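Local coordinates for serine-rich Repeat Adhesion Glycoprotein (Srr1) (Streptococcus agalactiae, PDB 4MBO) that binds fibrinogen as a surface adhesin of the bacterium, probably through its tandem immunoglobulin-like domains, at residues A52-G57 against Y104-Y109; T191-E196 against Y284-K289. All blocks are in the same frame, centred on the assembly; numbering follows the deposited sequence. Where two conformers were deposited one is given.

Contact 1 of 2, residues A52-G57 against Y104-Y109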
loop_
_atom_site.group_PDB
_atom_site.type_symbol
_atom_site.label_atom_id
_atom_site.label_comp_id
_atom_site.label_asym_id
_atom_site.label_seq_id
_atom_site.Cartn_x
_atom_site.Cartn_y
_atom_site.Cartn_z
ATOM N N ALA A 52 -37.425 2.988 1.937
ATOM C CA ALA A 52 -38.659 3.563 1.369
ATOM C C ALA A 52 -38.475 4.951 0.773
ATOM O O ALA A 52 -38.963 5.246 -0.327
ATOM C CB ALA A 52 -39.747 3.586 2.429
ATOM N N SER A 53 -37.814 5.820 1.511
ATOM C CA SER A 53 -37.554 7.148 1.017
ATOM C C SER A 53 -36.446 7.781 1.821
ATOM O O SER A 53 -36.186 7.383 2.953
ATOM C CB SER A 53 -38.812 8.016 1.066
ATOM O OG SER A 53 -39.079 8.455 2.380
ATOM N N VAL A 54 -35.787 8.758 1.215
ATOM C CA VAL A 54 -34.709 9.484 1.844
ATOM C C VAL A 54 -34.798 10.975 1.530
ATOM O O VAL A 54 -35.560 11.381 0.658
ATOM C CB VAL A 54 -33.336 8.989 1.344
ATOM C CG1 VAL A 54 -33.212 7.486 1.556
ATOM C CG2 VAL A 54 -33.121 9.352 -0.129
ATOM N N ASN A 55 -34.053 11.774 2.285
ATOM C CA ASN A 55 -33.929 13.209 2.062
ATOM C C ASN A 55 -32.531 13.518 1.575
ATOM O O ASN A 55 -31.575 12.832 1.965
ATOM C CB ASN A 55 -34.179 13.993 3.344
ATOM C CG ASN A 55 -35.615 13.919 3.792
ATOM O OD1 ASN A 55 -36.532 14.042 2.975
ATOM N ND2 ASN A 55 -35.826 13.744 5.090
ATOM N N GLU A 56 -32.423 14.541 0.728
ATOM C CA GLU A 56 -31.181 15.019 0.208
ATOM C C GLU A 56 -30.293 15.341 1.390
ATOM O O GLU A 56 -30.700 16.061 2.314
ATOM C CB GLU A 56 -31.339 16.304 -0.665
ATOM C CG GLU A 56 -29.978 16.846 -1.138
ATOM C CD GLU A 56 -30.041 18.100 -2.042
ATOM O OE1 GLU A 56 -31.141 18.618 -2.274
ATOM O OE2 GLU A 56 -28.956 18.587 -2.480
ATOM N N GLY A 57 -29.094 14.808 1.363
ATOM C CA GLY A 57 -28.115 15.099 2.403
ATOM C C GLY A 57 -28.117 14.129 3.552
ATOM O O GLY A 57 -27.225 14.204 4.408
ATOM N N TYR A 104 -21.962 7.395 2.926
ATOM C CA TYR A 104 -22.710 7.689 1.713
ATOM C C TYR A 104 -23.752 8.759 1.992
ATOM O O TYR A 104 -24.438 8.731 3.010
ATOM C CB TYR A 104 -23.413 6.444 1.190
ATOM C CG TYR A 104 -22.489 5.427 0.585
ATOM C CD1 TYR A 104 -22.155 5.477 -0.767
ATOM C CD2 TYR A 104 -21.997 4.385 1.337
ATOM C CE1 TYR A 104 -21.306 4.509 -1.316
ATOM C CE2 TYR A 104 -21.160 3.432 0.810
ATOM C CZ TYR A 104 -20.831 3.489 -0.515
ATOM O OH TYR A 104 -19.986 2.511 -0.981
ATOM N N THR A 105 -23.869 9.708 1.062
ATOM C CA THR A 105 -24.812 10.810 1.173
ATOM C C THR A 105 -25.816 10.772 0.024
ATOM O O THR A 105 -25.418 10.770 -1.152
ATOM C CB THR A 105 -24.067 12.144 1.161
ATOM O OG1 THR A 105 -23.068 12.148 2.202
ATOM C CG2 THR A 105 -25.047 13.325 1.377
ATOM N N TRP A 106 -27.104 10.719 0.363
ATOM C CA TRP A 106 -28.157 10.652 -0.633
ATOM C C TRP A 106 -28.269 11.950 -1.448
ATOM O O TRP A 106 -28.182 13.059 -0.907
ATOM C CB TRP A 106 -29.503 10.367 0.019
ATOM C CG TRP A 106 -29.553 9.058 0.734
ATOM C CD1 TRP A 106 -29.530 8.865 2.070
ATOM C CD2 TRP A 106 -29.599 7.749 0.134
ATOM N NE1 TRP A 106 -29.541 7.523 2.351
ATOM C CE2 TRP A 106 -29.663 6.824 1.171
ATOM C CE3 TRP A 106 -29.644 7.287 -1.194
ATOM C CZ2 TRP A 106 -29.740 5.428 0.934
ATOM C CZ3 TRP A 106 -29.720 5.911 -1.440
ATOM C CH2 TRP A 106 -29.745 4.998 -0.375
ATOM N N THR A 107 -28.541 11.798 -2.725
ATOM C CA THR A 107 -28.677 12.946 -3.617
ATOM C C THR A 107 -30.087 13.540 -3.671
ATOM O O THR A 107 -31.058 12.988 -3.156
ATOM C CB THR A 107 -28.312 12.531 -5.044
ATOM O OG1 THR A 107 -29.256 11.533 -5.478
ATOM C CG2 THR A 107 -26.890 12.027 -5.149
ATOM N N ARG A 108 -30.203 14.700 -4.323
ATOM C CA ARG A 108 -31.497 15.318 -4.551
ATOM C C ARG A 108 -32.343 14.344 -5.382
ATOM O O ARG A 108 -33.506 14.101 -5.081
ATOM C CB ARG A 108 -31.320 16.669 -5.292
ATOM C CG ARG A 108 -32.595 17.460 -5.502
ATOM C CD ARG A 108 -32.344 18.939 -5.881
ATOM N NE ARG A 108 -31.389 19.587 -4.960
ATOM C CZ ARG A 108 -30.279 20.240 -5.306
ATOM N NH1 ARG A 108 -29.981 20.515 -6.578
ATOM N NH2 ARG A 108 -29.511 20.737 -4.355
ATOM N N TYR A 109 -31.721 13.747 -6.390
ATOM C CA TYR A 109 -32.443 12.779 -7.238
ATOM C C TYR A 109 -33.018 11.645 -6.382
ATOM O O TYR A 109 -34.193 11.290 -6.495
ATOM C CB TYR A 109 -31.548 12.228 -8.334
ATOM C CG TYR A 109 -32.191 11.030 -9.046
ATOM C CD1 TYR A 109 -33.265 11.206 -9.908
ATOM C CD2 TYR A 109 -31.738 9.737 -8.821
ATOM C CE1 TYR A 109 -33.857 10.136 -10.546
ATOM C CE2 TYR A 109 -32.321 8.657 -9.462
ATOM C CZ TYR A 109 -33.389 8.864 -10.329
ATOM O OH TYR A 109 -34.021 7.807 -10.985
#
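Val54 sits on the indole of Trp106 where the loop 52-57 passes from one sheet of an immunoglobulin-like beta-sandwich to the other, linking strand 43-51 to strand 59-64. It illustrates how such a crossing loop can be pinned by three kinds of force in a few residues.

The apolar part is a CH-pi contact. Val54 CG1 stands over the face of the five-membered ring, 3.7 Å from its centroid, and its nearest ring atom is Trp106 CE2 at 3.6 Å. The other methyl, Val54 CG2, lies over the root of the indole, 3.7 Å from Trp106 CG, which brings both branches of the valine onto the ring. Phe49, Ile51, Phe60 and Ile116 also touch the indole, placing it in the core between the sheets.

A single backbone bond follows. Gly57 N donates a hydrogen bond to Trp106 O at 3.0 Å, almost straight at 174°. Glu56 and Gly57 have the backbone angles of the two central residues of a type II turn; at the second corner a CB would jam against the carbonyl O of the residue before, and glycine has none.

The ionic part lies outside, on the solvent-exposed side. Arg108 NE donates to Glu56 OE1 at 2.9 Å in a salt bridge, and Glu56 OE2 comes equally close to Arg108 NH2, also 2.9 Å. The two side chains run alongside each other, yet carboxylate and guanidinium planes are turned 62° apart, so this is no flat fork. Glu56 reaches the arginine with an extended chain, CG anti to the backbone N (chi1 176°). Beside it Thr107 caps the short helix 108-111, its OG1 bonded to Ala110 N and to Leu89 O.

At the strand end of the contact, the methyl Thr105 CG2 rests 3.7 Å from Gly57 CA.

Contact 2 of 2, residues T191-E196 against Y284-K289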
loop_
_atom_site.group_PDB
_atom_site.type_symbol
_atom_site.label_atom_id
_atom_site.label_comp_id
_atom_site.label_asym_id
_atom_site.label_seq_id
_atom_site.Cartn_x
_atom_site.Cartn_y
_atom_site.Cartn_z
ATOM N N THR A 191 13.007 1.584 -1.243
ATOM C CA THR A 191 14.002 0.567 -1.172
ATOM C C THR A 191 14.545 0.444 0.238
ATOM O O THR A 191 14.940 1.463 0.844
ATOM C CB THR A 191 15.182 0.886 -2.127
ATOM O OG1 THR A 191 14.688 0.946 -3.484
ATOM C CG2 THR A 191 16.211 -0.214 -2.076
ATOM N N GLN A 192 14.551 -0.780 0.765
ATOM C CA GLN A 192 15.173 -1.057 2.061
ATOM C C GLN A 192 16.525 -1.711 1.807
ATOM O O GLN A 192 16.621 -2.725 1.110
ATOM C CB GLN A 192 14.342 -1.972 2.913
ATOM C CG GLN A 192 13.002 -1.379 3.298
ATOM C CD GLN A 192 12.115 -2.400 3.987
ATOM O OE1 GLN A 192 12.223 -3.619 3.730
ATOM N NE2 GLN A 192 11.205 -1.918 4.829
ATOM N N ILE A 193 17.569 -1.101 2.359
ATOM C CA ILE A 193 18.928 -1.607 2.268
ATOM C C ILE A 193 19.226 -2.243 3.631
ATOM O O ILE A 193 19.127 -1.603 4.667
ATOM C CB ILE A 193 19.919 -0.477 1.936
ATOM C CG1 ILE A 193 19.687 0.025 0.498
ATOM C CG2 ILE A 193 21.367 -0.888 2.129
ATOM C CD1 ILE A 193 18.761 1.183 0.417
ATOM N N ASN A 194 19.567 -3.529 3.628
ATOM C CA ASN A 194 19.752 -4.304 4.847
ATOM C C ASN A 194 18.469 -4.436 5.677
ATOM O O ASN A 194 18.489 -4.255 6.895
ATOM C CB ASN A 194 20.900 -3.774 5.723
ATOM C CG ASN A 194 21.364 -4.802 6.774
ATOM O OD1 ASN A 194 21.075 -6.004 6.684
ATOM N ND2 ASN A 194 22.072 -4.320 7.784
ATOM N N PRO A 195 17.354 -4.806 5.039
ATOM C CA PRO A 195 16.144 -5.011 5.836
ATOM C C PRO A 195 16.246 -6.166 6.857
ATOM O O PRO A 195 15.485 -6.211 7.845
ATOM C CB PRO A 195 15.080 -5.347 4.776
ATOM C CG PRO A 195 15.825 -5.855 3.621
ATOM C CD PRO A 195 17.103 -5.029 3.603
ATOM N N GLU A 196 17.129 -7.119 6.600
ATOM C CA GLU A 196 17.315 -8.265 7.491
ATOM C C GLU A 196 18.142 -7.955 8.758
ATOM O O GLU A 196 18.190 -8.758 9.694
ATOM C CB GLU A 196 17.993 -9.416 6.724
ATOM C CG GLU A 196 17.202 -9.929 5.534
ATOM C CD GLU A 196 16.109 -10.880 5.936
ATOM O OE1 GLU A 196 16.460 -12.003 6.365
ATOM O OE2 GLU A 196 14.917 -10.520 5.828
ATOM N N TYR A 284 19.244 1.290 5.673
ATOM C CA TYR A 284 18.878 2.530 5.019
ATOM C C TYR A 284 17.577 2.330 4.256
ATOM O O TYR A 284 17.242 1.226 3.845
ATOM C CB TYR A 284 19.939 3.017 4.034
ATOM C CG TYR A 284 21.267 3.339 4.666
ATOM C CD1 TYR A 284 21.457 4.520 5.356
ATOM C CD2 TYR A 284 22.315 2.453 4.583
ATOM C CE1 TYR A 284 22.650 4.819 5.971
ATOM C CE2 TYR A 284 23.536 2.749 5.155
ATOM C CZ TYR A 284 23.700 3.924 5.851
ATOM O OH TYR A 284 24.917 4.202 6.448
ATOM N N VAL A 285 16.812 3.404 4.137
ATOM C CA VAL A 285 15.596 3.417 3.349
ATOM C C VAL A 285 15.767 4.550 2.330
ATOM O O VAL A 285 16.024 5.698 2.688
ATOM C CB VAL A 285 14.371 3.638 4.211
ATOM C CG1 VAL A 285 13.142 3.637 3.347
ATOM C CG2 VAL A 285 14.283 2.586 5.314
ATOM N N VAL A 286 15.617 4.220 1.051
ATOM C CA VAL A 286 15.688 5.188 -0.025
ATOM C C VAL A 286 14.284 5.365 -0.586
ATOM O O VAL A 286 13.667 4.390 -1.076
ATOM C CB VAL A 286 16.628 4.754 -1.156
ATOM C CG1 VAL A 286 16.593 5.821 -2.251
ATOM C CG2 VAL A 286 18.030 4.511 -0.627
ATOM N N LEU A 287 13.732 6.568 -0.493
ATOM C CA LEU A 287 12.409 6.838 -1.018
ATOM C C LEU A 287 12.555 7.600 -2.315
ATOM O O LEU A 287 13.232 8.624 -2.359
ATOM C CB LEU A 287 11.576 7.650 -0.052
ATOM C CG LEU A 287 11.339 7.025 1.332
ATOM C CD1 LEU A 287 12.434 7.362 2.309
ATOM C CD2 LEU A 287 10.004 7.547 1.836
ATOM N N VAL A 288 11.977 7.076 -3.377
ATOM C CA VAL A 288 11.988 7.708 -4.697
ATOM C C VAL A 288 10.555 8.023 -5.122
ATOM O O VAL A 288 9.726 7.102 -5.246
ATOM C CB VAL A 288 12.662 6.797 -5.735
ATOM C CG1 VAL A 288 12.528 7.354 -7.155
ATOM C CG2 VAL A 288 14.114 6.553 -5.369
ATOM N N LYS A 289 10.260 9.305 -5.305
ATOM C CA LYS A 289 8.945 9.701 -5.815
ATOM C C LYS A 289 9.143 10.187 -7.235
ATOM O O LYS A 289 10.017 11.023 -7.505
ATOM C CB LYS A 289 8.295 10.794 -4.976
ATOM C CG LYS A 289 6.888 11.117 -5.446
ATOM C CD LYS A 289 6.194 12.185 -4.617
ATOM C CE LYS A 289 5.818 11.688 -3.235
ATOM N NZ LYS A 289 5.048 12.727 -2.488
HETATM O O HOH W 1 13.738 3.492 -3.747
#
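Ile193 lays its CD1 against Val286 CG2, 3.6 Å away, a diagonal contact between neighbouring antiparallel strands of an adhesin-domain sheet. To meet it, CG1 is anti to the carbonyl carbon (chi1 -69°) and chi2, at 93°, is off the staggered positions. The other branch, CG2, meets the edge of the Tyr284 ring, while Ile193 CB and Tyr284 CB are 4.1 Å apart. Tyr284 stacks on Trp273. Thr191, Ile193, Tyr284 and Val286 form one face of the sheet, packed partly on Ile213 and Thr211 of strand 210-215 in another sheet.

Two hydrogen-bonded pairs set the register. Between Thr191 and Val286 the bonds are 2.9 Å from Thr191 N to Val286 O and 2.8 Å from Val286 N to Thr191 O. Ile193 and Tyr284 make the second pair, Gln192 and Val285 the non-hydrogen-bonded one between them. On that opposite face the amide of Gln192 is bound by Arg174 and Thr241.

A water beside the Thr191-Val286 pair accepts from Thr191 OG1 at 2.7 Å and donates to Val286 O at 2.8 Å; Thr191 OG1 also bonds Ser299. Val286 O accepts from both Thr191 N and the water, so it and Thr191 OG1 each have two hydrogen bonds on a largely apolar, buried face.

The two contacts do not touch: their centres lie 48 Å apart, their nearest atoms about 27 Å apart, and they fall on opposite sides of the chain's centre. They also belong to different sequence families, contact 1 to the bacterial Ig region and contact 2 to the C-terminal adhesin region, consistent with separate modules of an elongated molecule. The centre of contact 1, which fixes a loop, is 33 Å from the centre of the chain; that of contact 2, a buried strand pair, is 16 Å from it. A bound calcium ion lies about 7 Å from the side chain of Gln192 in contact 2. Where fibrinogen docks is not established by either contact.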